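Local atomic coordinates of type IV secretion system protein VirB11 (Brucella suis, PDB entry 2GZA), a protein that hydrolyses ATP as a hexameric ATPase of the VirB type IV secretion system, which could be required to establish the replication niche in the host. Residues Val105-Pro108 and Ala109-His112; Glu198-Phe201 and Asp202-Leu205; Leu245-Cys248 and Leu249-Pro253; Ile270-Ala274 and Ser275-Gly279; Phe293-Leu296 and Ala297-Leu301. All blocks are in the same frame, centred on the assembly; numbering follows the deposited sequence.

Interaction 1: Val105-Pro108 and Ala109-His112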
loop_
_atom_site.group_PDB
_atom_site.type_symbol
_atom_site.label_atom_id
_atom_site.label_comp_id
_atom_site.label_asym_id
_atom_site.label_seq_id
_atom_site.Cartn_x
_atom_site.Cartn_y
_atom_site.Cartn_z
ATOM N N VAL C 105 -23.027 -33.617 2.347
ATOM C CA VAL C 105 -23.276 -32.908 1.098
ATOM C C VAL C 105 -24.465 -33.557 0.398
ATOM O O VAL C 105 -24.506 -34.776 0.241
ATOM C CB VAL C 105 -22.056 -32.939 0.155
ATOM C CG1 VAL C 105 -22.218 -31.908 -0.966
ATOM C CG2 VAL C 105 -20.778 -32.695 0.926
ATOM N N ARG C 106 -25.433 -32.738 -0.009
ATOM C CA ARG C 106 -26.603 -33.239 -0.730
ATOM C C ARG C 106 -26.684 -32.749 -2.199
ATOM O O ARG C 106 -26.021 -31.777 -2.559
ATOM C CB ARG C 106 -27.903 -33.003 0.059
ATOM C CG ARG C 106 -28.355 -31.573 0.167
ATOM C CD ARG C 106 -29.868 -31.490 0.233
ATOM N NE ARG C 106 -30.464 -31.391 -1.102
ATOM C CZ ARG C 106 -31.741 -31.622 -1.385
ATOM N NH1 ARG C 106 -32.591 -31.977 -0.430
ATOM N NH2 ARG C 106 -32.169 -31.501 -2.635
ATOM N N PRO C 107 -27.478 -33.453 -3.038
ATOM C CA PRO C 107 -27.674 -33.495 -4.495
ATOM C C PRO C 107 -27.504 -32.318 -5.474
ATOM O O PRO C 107 -27.249 -32.587 -6.652
ATOM C CB PRO C 107 -29.064 -34.074 -4.626
ATOM C CG PRO C 107 -29.048 -35.089 -3.607
ATOM C CD PRO C 107 -28.337 -34.473 -2.419
ATOM N N PRO C 108 -27.725 -31.052 -5.080
ATOM C CA PRO C 108 -27.158 -30.185 -6.128
ATOM C C PRO C 108 -25.623 -30.189 -6.061
ATOM O O PRO C 108 -24.965 -30.276 -7.098
ATOM C CB PRO C 108 -27.745 -28.805 -5.834
ATOM C CG PRO C 108 -28.131 -28.851 -4.387
ATOM C CD PRO C 108 -28.399 -30.300 -4.008
ATOM N N ALA C 109 -25.067 -30.145 -4.853
ATOM C CA ALA C 109 -23.620 -30.059 -4.685
ATOM C C ALA C 109 -22.871 -31.392 -4.836
ATOM O O ALA C 109 -21.653 -31.398 -4.981
ATOM C CB ALA C 109 -23.279 -29.386 -3.369
ATOM N N CYS C 110 -23.594 -32.508 -4.800
ATOM C CA CYS C 110 -23.007 -33.822 -5.084
ATOM C C CYS C 110 -23.823 -34.543 -6.154
ATOM O O CYS C 110 -24.917 -34.114 -6.480
ATOM C CB CYS C 110 -22.916 -34.677 -3.816
ATOM S SG CYS C 110 -24.495 -35.352 -3.232
ATOM N N GLU C 111 -23.283 -35.637 -6.685
ATOM C CA GLU C 111 -23.938 -36.451 -7.712
ATOM C C GLU C 111 -25.405 -36.696 -7.389
ATOM O O GLU C 111 -25.740 -37.064 -6.258
ATOM C CB GLU C 111 -23.211 -37.792 -7.847
ATOM C CG GLU C 111 -23.633 -38.681 -9.025
ATOM C CD GLU C 111 -22.928 -40.043 -9.041
ATOM O OE1 GLU C 111 -21.809 -40.166 -8.515
ATOM O OE2 GLU C 111 -23.497 -41.008 -9.587
ATOM N N HIS C 112 -26.273 -36.493 -8.383
ATOM C CA HIS C 112 -27.712 -36.670 -8.202
ATOM C C HIS C 112 -28.062 -38.102 -7.826
ATOM O O HIS C 112 -27.439 -39.052 -8.306
ATOM C CB HIS C 112 -28.502 -36.209 -9.432
ATOM C CG HIS C 112 -28.351 -37.095 -10.627
ATOM N ND1 HIS C 112 -27.477 -36.817 -11.658
ATOM C CD2 HIS C 112 -28.977 -38.248 -10.964
ATOM C CE1 HIS C 112 -27.563 -37.763 -12.573
ATOM N NE2 HIS C 112 -28.466 -38.644 -12.176
#
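Val-105, the end of strand 101-105, meets Ala-109 across the proline-rich turn that follows, at the start of the connection to antiparallel strand 116-120. The valine puts its CG1 branch against the methyl group of the alanine, CG1 to CB 3.6 Å; CG1 stands anti to the backbone N (chi1 -166°), which directs this branch toward the turn. The same methyl also skirts CB of Cys-110, at 4.0 Å. With chi1 of Cys-110 at 74°, SG sits between its own backbone N and carbonyl carbon and folds back over the turn, lying 4.0 Å from CD of Pro-107. The prolines occupy the two middle places, and the amide of Ala-109 closes the bend on Arg-106 O (N to O 3.0 Å); Cys-110 N adds a weak bond to that oxygen. Around the turn, Val-105 and Cys-110 both pack on Leu-225 of strand 222-226, Ala-109 and Glu-111 make backbone bonds with that strand, and the carboxylate of Glu-111 forms a salt bridge with Arg-45. On the backbone of the bend, the CA-H of Pro-107 points at Cys-110 O, CA to O 3.5 Å with 140° at the hydrogen.

Interaction 2: Glu198-Phe201 and Asp202-Leu205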
loop_
_atom_site.group_PDB
_atom_site.type_symbol
_atom_site.label_atom_id
_atom_site.label_comp_id
_atom_site.label_asym_id
_atom_site.label_seq_id
_atom_site.Cartn_x
_atom_site.Cartn_y
_atom_site.Cartn_z
ATOM N N GLU C 198 -3.979 -43.965 -12.962
ATOM C CA GLU C 198 -2.739 -44.392 -12.313
ATOM C C GLU C 198 -2.820 -44.336 -10.788
ATOM O O GLU C 198 -1.928 -44.834 -10.099
ATOM C CB GLU C 198 -1.551 -43.553 -12.797
ATOM C CG GLU C 198 -1.313 -43.575 -14.302
ATOM C CD GLU C 198 -1.141 -44.977 -14.872
ATOM O OE1 GLU C 198 -1.662 -45.223 -15.982
ATOM O OE2 GLU C 198 -0.491 -45.829 -14.221
ATOM N N ILE C 199 -3.874 -43.712 -10.267
ATOM C CA ILE C 199 -4.143 -43.703 -8.831
ATOM C C ILE C 199 -4.615 -45.100 -8.413
ATOM O O ILE C 199 -5.475 -45.679 -9.074
ATOM C CB ILE C 199 -5.199 -42.620 -8.447
ATOM C CG1 ILE C 199 -4.798 -41.252 -9.011
ATOM C CG2 ILE C 199 -5.392 -42.543 -6.925
ATOM C CD1 ILE C 199 -5.867 -40.192 -8.929
ATOM N N PRO C 200 -4.024 -45.660 -7.340
ATOM C CA PRO C 200 -4.432 -46.969 -6.821
ATOM C C PRO C 200 -5.924 -47.002 -6.521
ATOM O O PRO C 200 -6.451 -46.060 -5.931
ATOM C CB PRO C 200 -3.620 -47.105 -5.533
ATOM C CG PRO C 200 -2.412 -46.258 -5.765
ATOM C CD PRO C 200 -2.906 -45.091 -6.564
ATOM N N PHE C 201 -6.580 -48.082 -6.933
ATOM C CA PHE C 201 -8.033 -48.187 -6.935
ATOM C C PHE C 201 -8.663 -48.215 -5.543
ATOM O O PHE C 201 -9.882 -48.089 -5.407
ATOM C CB PHE C 201 -8.466 -49.419 -7.732
ATOM C CG PHE C 201 -8.006 -49.403 -9.168
ATOM C CD1 PHE C 201 -7.658 -50.581 -9.805
ATOM C CD2 PHE C 201 -7.916 -48.205 -9.883
ATOM C CE1 PHE C 201 -7.237 -50.574 -11.130
ATOM C CE2 PHE C 201 -7.491 -48.192 -11.207
ATOM C CZ PHE C 201 -7.153 -49.377 -11.830
ATOM N N ASP C 202 -7.835 -48.370 -4.516
ATOM C CA ASP C 202 -8.318 -48.466 -3.136
ATOM C C ASP C 202 -8.261 -47.140 -2.374
ATOM O O ASP C 202 -8.563 -47.083 -1.175
ATOM C CB ASP C 202 -7.553 -49.555 -2.372
ATOM C CG ASP C 202 -6.072 -49.241 -2.210
ATOM O OD1 ASP C 202 -5.534 -48.408 -2.973
ATOM O OD2 ASP C 202 -5.443 -49.838 -1.309
ATOM N N GLN C 203 -7.867 -46.080 -3.074
ATOM C CA GLN C 203 -7.777 -44.755 -2.476
ATOM C C GLN C 203 -9.084 -43.992 -2.626
ATOM O O GLN C 203 -9.792 -44.142 -3.620
ATOM C CB GLN C 203 -6.622 -43.968 -3.087
ATOM C CG GLN C 203 -5.244 -44.461 -2.659
ATOM C CD GLN C 203 -4.107 -43.578 -3.152
ATOM O OE1 GLN C 203 -4.325 -42.495 -3.688
ATOM N NE2 GLN C 203 -2.886 -44.045 -2.972
ATOM N N ARG C 204 -9.408 -43.181 -1.630
ATOM C CA ARG C 204 -10.641 -42.417 -1.648
ATOM C C ARG C 204 -10.456 -41.123 -2.447
ATOM O O ARG C 204 -9.565 -40.335 -2.140
ATOM C CB ARG C 204 -11.107 -42.128 -0.218
ATOM C CG ARG C 204 -12.360 -41.277 -0.141
ATOM C CD ARG C 204 -12.961 -41.297 1.236
ATOM N NE ARG C 204 -14.399 -41.051 1.172
ATOM C CZ ARG C 204 -15.007 -40.002 1.708
ATOM N NH1 ARG C 204 -14.314 -39.090 2.375
ATOM N NH2 ARG C 204 -16.313 -39.877 1.594
ATOM N N LEU C 205 -11.302 -40.913 -3.457
ATOM C CA LEU C 205 -11.186 -39.742 -4.338
ATOM C C LEU C 205 -12.421 -38.859 -4.302
ATOM O O LEU C 205 -13.548 -39.339 -4.219
ATOM C CB LEU C 205 -10.886 -40.148 -5.787
ATOM C CG LEU C 205 -9.758 -41.145 -6.060
ATOM C CD1 LEU C 205 -9.596 -41.378 -7.554
ATOM C CD2 LEU C 205 -8.457 -40.681 -5.462
HETATM O O HOH W 1 -11.779 -46.340 -4.469
#
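Pro-200 and Gln-203 are the ends of a type I beta turn that brings the chain from helix 188-196, whose start belongs to the predicted ATP-binding site, into strand 205-209 of the parallel sheet. One direct hydrogen bond closes it: Gln-203 N donates to Pro-200 O over 3.2 Å, fairly straight at 159°. A water spans the second half of the turn, donating to Phe-201 O at 2.7 Å and to Gln-203 O at 3.1 Å, so both carbonyls share one solvent molecule. Van der Waals contacts do the rest. The extended side chain of Gln-203 runs past the proline ring, with NE2 3.6 Å from Pro-200 CG, and crosses Ile-199 at about a right angle; its OE1 is hydrogen-bonded to Arg-255. Asp-202 turns its OD1 back to 3.5 Å from Pro-200 CB. The ring of Phe-201 meets His-219 edge-to-face. Ile-199 and Leu-205, both buried, reach toward each other tip to tip across the mouth of the turn and also touch Arg-255. CG2 of Ile-199, anti to its backbone N, ends 3.9 Å from CD2 of Leu-205.

Interaction 3: Leu245-Cys248 and Leu249-Pro253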
loop_
_atom_site.group_PDB
_atom_site.type_symbol
_atom_site.label_atom_id
_atom_site.label_comp_id
_atom_site.label_asym_id
_atom_site.label_seq_id
_atom_site.Cartn_x
_atom_site.Cartn_y
_atom_site.Cartn_z
ATOM N N LEU C 245 -13.843 -27.190 -2.064
ATOM C CA LEU C 245 -12.484 -27.505 -1.629
ATOM C C LEU C 245 -12.399 -27.511 -0.103
ATOM O O LEU C 245 -11.782 -28.392 0.484
ATOM C CB LEU C 245 -11.445 -26.547 -2.220
ATOM C CG LEU C 245 -10.859 -26.842 -3.610
ATOM C CD1 LEU C 245 -10.201 -25.598 -4.196
ATOM C CD2 LEU C 245 -9.865 -28.001 -3.594
ATOM N N ARG C 246 -13.032 -26.536 0.538
ATOM C CA ARG C 246 -13.046 -26.476 2.003
ATOM C C ARG C 246 -13.838 -27.626 2.603
ATOM O O ARG C 246 -13.477 -28.166 3.647
ATOM C CB ARG C 246 -13.558 -25.124 2.507
ATOM C CG ARG C 246 -12.469 -24.037 2.487
ATOM C CD ARG C 246 -12.970 -22.652 2.920
ATOM N NE ARG C 246 -13.095 -21.721 1.791
ATOM C CZ ARG C 246 -14.247 -21.222 1.347
ATOM N NH1 ARG C 246 -15.393 -21.552 1.932
ATOM N NH2 ARG C 246 -14.256 -20.383 0.315
ATOM N N SER C 247 -14.911 -28.010 1.926
ATOM C CA SER C 247 -15.704 -29.150 2.337
ATOM C C SER C 247 -14.874 -30.439 2.348
ATOM O O SER C 247 -15.000 -31.252 3.261
ATOM C CB SER C 247 -16.923 -29.288 1.433
ATOM O OG SER C 247 -17.877 -30.164 2.007
ATOM N N CYS C 248 -14.013 -30.602 1.346
ATOM C CA CYS C 248 -13.133 -31.766 1.237
ATOM C C CYS C 248 -12.249 -31.994 2.451
ATOM O O CYS C 248 -11.949 -33.143 2.788
ATOM C CB CYS C 248 -12.272 -31.667 -0.018
ATOM S SG CYS C 248 -13.225 -31.930 -1.509
ATOM N N LEU C 249 -11.841 -30.909 3.108
ATOM C CA LEU C 249 -11.015 -30.995 4.313
ATOM C C LEU C 249 -11.694 -31.818 5.413
ATOM O O LEU C 249 -11.024 -32.430 6.250
ATOM C CB LEU C 249 -10.666 -29.598 4.837
ATOM C CG LEU C 249 -9.903 -28.622 3.929
ATOM C CD1 LEU C 249 -9.791 -27.262 4.575
ATOM C CD2 LEU C 249 -8.523 -29.142 3.533
ATOM N N ARG C 250 -13.022 -31.844 5.386
ATOM C CA ARG C 250 -13.807 -32.564 6.385
ATOM C C ARG C 250 -14.396 -33.883 5.890
ATOM O O ARG C 250 -15.160 -34.526 6.600
ATOM C CB ARG C 250 -14.934 -31.681 6.902
ATOM C CG ARG C 250 -14.464 -30.404 7.538
ATOM C CD ARG C 250 -15.515 -29.847 8.453
ATOM N NE ARG C 250 -14.921 -28.954 9.438
ATOM C CZ ARG C 250 -14.869 -27.627 9.283
ATOM N NH1 ARG C 250 -15.376 -27.059 8.187
ATOM N NH2 ARG C 250 -14.309 -26.873 10.214
ATOM N N MET C 251 -14.074 -34.268 4.660
ATOM C CA MET C 251 -14.402 -35.614 4.176
ATOM C C MET C 251 -13.075 -36.310 4.368
ATOM O O MET C 251 -12.245 -35.763 4.950
ATOM C CB MET C 251 -14.907 -35.569 2.744
ATOM C CG MET C 251 -16.243 -34.846 2.661
ATOM S SD MET C 251 -16.604 -34.100 1.068
ATOM C CE MET C 251 -17.539 -32.710 1.619
ATOM N N LYS C 252 -12.782 -37.498 3.977
ATOM C CA LYS C 252 -11.450 -37.949 4.372
ATOM C C LYS C 252 -10.818 -38.451 3.107
ATOM O O LYS C 252 -10.591 -39.644 2.980
ATOM C CB LYS C 252 -11.559 -39.029 5.467
ATOM C CG LYS C 252 -10.251 -39.692 5.912
ATOM C CD LYS C 252 -9.664 -39.095 7.189
ATOM C CE LYS C 252 -8.437 -39.889 7.613
ATOM N NZ LYS C 252 -8.014 -39.608 9.012
ATOM N N PRO C 253 -10.561 -37.544 2.143
ATOM C CA PRO C 253 -10.142 -38.057 0.857
ATOM C C PRO C 253 -8.668 -38.415 0.895
ATOM O O PRO C 253 -7.935 -37.915 1.740
ATOM C CB PRO C 253 -10.395 -36.880 -0.089
ATOM C CG PRO C 253 -10.227 -35.670 0.756
ATOM C CD PRO C 253 -10.593 -36.068 2.165
#
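Residues 246-248 hand their carbonyls to residues 249-251 in a run of i to i+3 bonds as, near the end of helix 241-248, the chain passes into a type I beta turn from Cys-248 to Met-251. Arg-250 N binds Ser-247 O and Met-251 N binds Cys-248 O, each over 3.0 Å; the bond of Leu-249 N to Arg-246 O is weak. The side chains then fold back over this tightened end. The backbone places CB of Leu-249 3.4 Å from Arg-246 O; CG, kept beside the backbone N (chi1 -59°), lies 3.6 Å from the same oxygen, and the branch runs back along the last helical turn. Met-251 takes another flank: its CG lies 3.8 Å from Ser-247 O and its SD 4.2 Å from CA of Cys-248. Pro-253 curls under the turn, CD 3.3 Å from Cys-248 O, the oxygen that already accepts from Met-251 N. Beyond the turn, Met-251 packs on Gln-103 of strand 101-105 and on Ile-206 of strand 205-209, while Leu-249 touches Thr-184 of a neighbouring subunit and Lys-252 makes a weak hydrogen bond to Gly-185 O there, both in the predicted ATP-binding loop. The hydrogen bonds inside the contact are thus made by main-chain groups: the closing carbonyls are taken up by the turn amides, while leucine, methionine and proline lay carbon and sulfur against them, joining the helix end to strands 101-105 and 205-209 and, through Leu-249, to the subunit interface.

Interaction 4: Ile270-Ala274 and Ser275-Gly279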
loop_
_atom_site.group_PDB
_atom_site.type_symbol
_atom_site.label_atom_id
_atom_site.label_comp_id
_atom_site.label_asym_id
_atom_site.label_seq_id
_atom_site.Cartn_x
_atom_site.Cartn_y
_atom_site.Cartn_z
ATOM N N ILE C 270 -4.048 -23.973 -2.942
ATOM C CA ILE C 270 -2.735 -23.837 -2.317
ATOM C C ILE C 270 -2.803 -24.196 -0.847
ATOM O O ILE C 270 -1.934 -24.888 -0.321
ATOM C CB ILE C 270 -2.165 -22.403 -2.481
ATOM C CG1 ILE C 270 -1.647 -22.186 -3.899
ATOM C CG2 ILE C 270 -1.031 -22.123 -1.482
ATOM C CD1 ILE C 270 -1.283 -20.735 -4.202
ATOM N N ASN C 271 -3.846 -23.743 -0.178
ATOM C CA ASN C 271 -3.961 -24.038 1.244
ATOM C C ASN C 271 -4.381 -25.440 1.564
ATOM O O ASN C 271 -3.996 -25.976 2.607
ATOM C CB ASN C 271 -4.872 -23.064 1.967
ATOM C CG ASN C 271 -4.091 -22.016 2.708
ATOM O OD1 ASN C 271 -3.204 -22.327 3.508
ATOM N ND2 ASN C 271 -4.402 -20.754 2.433
ATOM N N VAL C 272 -5.168 -26.050 0.682
ATOM C CA VAL C 272 -5.528 -27.443 0.862
ATOM C C VAL C 272 -4.252 -28.290 0.712
ATOM O O VAL C 272 -3.968 -29.161 1.542
ATOM C CB VAL C 272 -6.612 -27.867 -0.142
ATOM C CG1 VAL C 272 -6.725 -29.382 -0.209
ATOM C CG2 VAL C 272 -7.948 -27.236 0.241
ATOM N N ALA C 273 -3.484 -28.004 -0.335
ATOM C CA ALA C 273 -2.265 -28.752 -0.640
ATOM C C ALA C 273 -1.173 -28.545 0.403
ATOM O O ALA C 273 -0.468 -29.486 0.778
ATOM C CB ALA C 273 -1.743 -28.383 -2.017
ATOM N N ALA C 274 -1.020 -27.308 0.863
ATOM C CA ALA C 274 -0.058 -27.017 1.910
ATOM C C ALA C 274 -0.455 -27.612 3.263
ATOM O O ALA C 274 0.387 -27.709 4.159
ATOM C CB ALA C 274 0.194 -25.515 2.015
ATOM N N SER C 275 -1.716 -28.018 3.404
ATOM C CA SER C 275 -2.203 -28.628 4.652
ATOM C C SER C 275 -1.987 -30.135 4.713
ATOM O O SER C 275 -2.254 -30.777 5.730
ATOM C CB SER C 275 -3.643 -28.250 4.906
ATOM O OG SER C 275 -3.727 -26.846 4.932
ATOM N N GLY C 276 -1.491 -30.690 3.615
ATOM C CA GLY C 276 -1.080 -32.078 3.581
ATOM C C GLY C 276 -2.025 -32.954 2.814
ATOM O O GLY C 276 -2.246 -34.098 3.206
ATOM N N HIS C 277 -2.607 -32.436 1.730
ATOM C CA HIS C 277 -3.393 -33.291 0.854
ATOM C C HIS C 277 -2.632 -33.515 -0.432
ATOM O O HIS C 277 -2.787 -32.774 -1.400
ATOM C CB HIS C 277 -4.760 -32.682 0.579
ATOM C CG HIS C 277 -5.779 -33.051 1.603
ATOM N ND1 HIS C 277 -6.024 -32.283 2.716
ATOM C CD2 HIS C 277 -6.591 -34.127 1.698
ATOM C CE1 HIS C 277 -6.963 -32.858 3.445
ATOM N NE2 HIS C 277 -7.326 -33.980 2.848
ATOM N N GLY C 278 -1.790 -34.539 -0.432
ATOM C CA GLY C 278 -0.933 -34.821 -1.574
ATOM C C GLY C 278 -1.661 -35.496 -2.723
ATOM O O GLY C 278 -2.818 -35.890 -2.586
ATOM N N GLY C 279 -0.989 -35.598 -3.866
ATOM C CA GLY C 279 -1.489 -36.369 -4.993
ATOM C C GLY C 279 -2.612 -35.764 -5.803
ATOM O O GLY C 279 -3.252 -36.466 -6.589
#
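Ser-275 is the residue most enclosed by this contact, at the point where helix 265-274 gives way to the loop before strand 281-285. Its hydroxymethyl group turns back on the helix: OG lies beside its own backbone N (chi1 -57°), close to Asn-271 O and placed to donate to it, though the modelled OG to O separation of 2.5 Å is too short to be taken literally at this resolution. The amide of the serine adds a weak bond to that same oxygen and a better one to Val-272 O, at 3.1 Å. Val-272 and His-277 follow in buried surface. Their side chains slant across each other, with CG1 of the valine 3.9 Å from CB of the histidine, and Val-272 O sits at the edge of the imidazole in its plane, though 3.9 Å from ND1. Between them Gly-276 is the first residue to leave helical angles; its positive phi of 107° swings the chain away, and its amide binds Ala-273 O over 3.2 Å. Outside, Val-272 and His-277 both lean on Leu-249 and on Ile-256 of strand 255-258, whereas Ala-274 and Ser-275 pack on Arg-295 of a neighbouring subunit. The helix exit is therefore closed chiefly by backbone amides, on Val-272 O and Ala-273 O; the serine hydroxyl probably adds a bond to Asn-271 O, and the valine methyl packs against the CB of the histidine.

Interaction 5: Phe293-Leu296 and Ala297-Leu301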
loop_
_atom_site.group_PDB
_atom_site.type_symbol
_atom_site.label_atom_id
_atom_site.label_comp_id
_atom_site.label_asym_id
_atom_site.label_seq_id
_atom_site.Cartn_x
_atom_site.Cartn_y
_atom_site.Cartn_z
ATOM N N PHE C 293 2.185 -21.053 -14.079
ATOM C CA PHE C 293 2.477 -20.410 -12.801
ATOM C C PHE C 293 2.093 -18.939 -12.856
ATOM O O PHE C 293 1.587 -18.378 -11.884
ATOM C CB PHE C 293 3.952 -20.571 -12.416
ATOM C CG PHE C 293 4.297 -21.950 -11.939
ATOM C CD1 PHE C 293 3.926 -22.371 -10.672
ATOM C CD2 PHE C 293 4.987 -22.827 -12.762
ATOM C CE1 PHE C 293 4.243 -23.651 -10.224
ATOM C CE2 PHE C 293 5.305 -24.101 -12.330
ATOM C CZ PHE C 293 4.930 -24.519 -11.055
ATOM N N GLU C 294 2.327 -18.336 -14.016
ATOM C CA GLU C 294 1.971 -16.948 -14.278
ATOM C C GLU C 294 0.468 -16.719 -14.116
ATOM O O GLU C 294 0.047 -15.784 -13.436
ATOM C CB GLU C 294 2.412 -16.574 -15.696
ATOM C CG GLU C 294 2.922 -15.164 -15.858
ATOM C CD GLU C 294 4.281 -14.933 -15.217
ATOM O OE1 GLU C 294 4.387 -14.013 -14.379
ATOM O OE2 GLU C 294 5.241 -15.656 -15.554
ATOM N N ARG C 295 -0.332 -17.587 -14.731
ATOM C CA ARG C 295 -1.789 -17.501 -14.644
ATOM C C ARG C 295 -2.364 -17.923 -13.293
ATOM O O ARG C 295 -3.371 -17.378 -12.864
ATOM C CB ARG C 295 -2.449 -18.295 -15.764
ATOM C CG ARG C 295 -2.350 -17.618 -17.120
ATOM C CD ARG C 295 -3.475 -18.023 -18.039
ATOM N NE ARG C 295 -4.738 -17.398 -17.664
ATOM C CZ ARG C 295 -5.842 -18.056 -17.338
ATOM N NH1 ARG C 295 -5.875 -19.382 -17.349
ATOM N NH2 ARG C 295 -6.930 -17.380 -17.018
ATOM N N LEU C 296 -1.730 -18.894 -12.634
ATOM C CA LEU C 296 -2.157 -19.332 -11.299
ATOM C C LEU C 296 -2.005 -18.215 -10.280
ATOM O O LEU C 296 -2.850 -18.049 -9.398
ATOM C CB LEU C 296 -1.387 -20.574 -10.839
ATOM C CG LEU C 296 -1.642 -21.869 -11.617
ATOM C CD1 LEU C 296 -0.760 -22.987 -11.107
ATOM C CD2 LEU C 296 -3.108 -22.269 -11.581
ATOM N N ALA C 297 -0.933 -17.445 -10.429
ATOM C CA ALA C 297 -0.659 -16.297 -9.573
ATOM C C ALA C 297 -1.723 -15.214 -9.710
ATOM O O ALA C 297 -2.127 -14.623 -8.714
ATOM C CB ALA C 297 0.726 -15.737 -9.860
ATOM N N LEU C 298 -2.176 -14.971 -10.939
ATOM C CA LEU C 298 -3.259 -14.027 -11.199
ATOM C C LEU C 298 -4.585 -14.493 -10.592
ATOM O O LEU C 298 -5.387 -13.677 -10.143
ATOM C CB LEU C 298 -3.408 -13.792 -12.702
ATOM C CG LEU C 298 -2.567 -12.746 -13.460
ATOM C CD1 LEU C 298 -1.185 -12.478 -12.858
ATOM C CD2 LEU C 298 -2.461 -13.109 -14.943
ATOM N N MET C 299 -4.805 -15.802 -10.571
ATOM C CA MET C 299 -6.001 -16.366 -9.971
ATOM C C MET C 299 -5.987 -16.180 -8.450
ATOM O O MET C 299 -7.017 -15.871 -7.851
ATOM C CB MET C 299 -6.142 -17.840 -10.341
ATOM C CG MET C 299 -6.446 -18.054 -11.794
ATOM S SD MET C 299 -6.278 -19.772 -12.275
ATOM C CE MET C 299 -6.527 -19.630 -14.044
ATOM N N VAL C 300 -4.816 -16.357 -7.842
ATOM C CA VAL C 300 -4.640 -16.146 -6.406
ATOM C C VAL C 300 -5.022 -14.716 -6.011
ATOM O O VAL C 300 -5.671 -14.489 -4.983
ATOM C CB VAL C 300 -3.184 -16.464 -5.947
ATOM C CG1 VAL C 300 -2.985 -16.142 -4.469
ATOM C CG2 VAL C 300 -2.839 -17.926 -6.210
ATOM N N LEU C 301 -4.644 -13.759 -6.850
ATOM C CA LEU C 301 -4.955 -12.359 -6.612
ATOM C C LEU C 301 -6.447 -12.034 -6.692
ATOM O O LEU C 301 -6.854 -10.937 -6.331
ATOM C CB LEU C 301 -4.151 -11.464 -7.559
ATOM C CG LEU C 301 -2.643 -11.374 -7.324
ATOM C CD1 LEU C 301 -1.947 -10.770 -8.539
ATOM C CD2 LEU C 301 -2.326 -10.584 -6.061
#
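The guanidinium of Arg-295 has the CE methyl of Met-299 over one face, one turn further along helix 289-300: CE is 3.4 Å from NH1 and 3.7 Å from CZ. The arginine chain bends at chi3 (74°) to bring the flat group round, while Met-299 stays extended beyond CG, and the two side chains cross at a slant. The N-H groups are engaged beyond the helix turn, NH1 with His-285 O and NE with OD1 of Asn-271 of a neighbouring subunit, which holds the plane in place at the interface. The ring of Phe-293 meets Trp-344 edge-to-face and also touches the ring of Tyr-319. SD of Met-299 lies 4.1 Å from CD2 of Leu-296. Both of these residues settle on Cys-284 of strand 281-285, pinning the helix to the mixed sheet, while Glu-294 forms a salt bridge with Arg-315 of helix 311-321. Regular i to i+4 bonds carry the backbone: Ala-297 N to Phe-293 O and Met-299 N to Arg-295 O are both 3.1 Å, and Leu-298 N to Glu-294 O is weak. Continuing the series, Val-300 N donates to Leu-296 O over 3.0 Å, at 154°.

Interactions 1, 3 and 4 form a chain of touching contacts from the antiparallel sheet into the ATPase core. Val-105 CG2 lies 4.0 Å from Ser-247 OG, joining 1 to 3, whose centres are 15 Å apart; Leu-249 CD2 meets Val-272 CG2 at 3.8 Å, joining 3 to 4. Interaction 2 touches 3 where Arg-204 NH1 comes 3.6 Å from Met-251 CB. Interaction 5 meets 4 through Ile-270 CD1 and Val-300 CG2, 3.8 Å apart, and its Arg-295 side chain is about 8 Å from that of Thr-184 in the predicted ATP-binding loop. Interactions 3 and 4 face the same neighbouring subunit, touching its Thr-184.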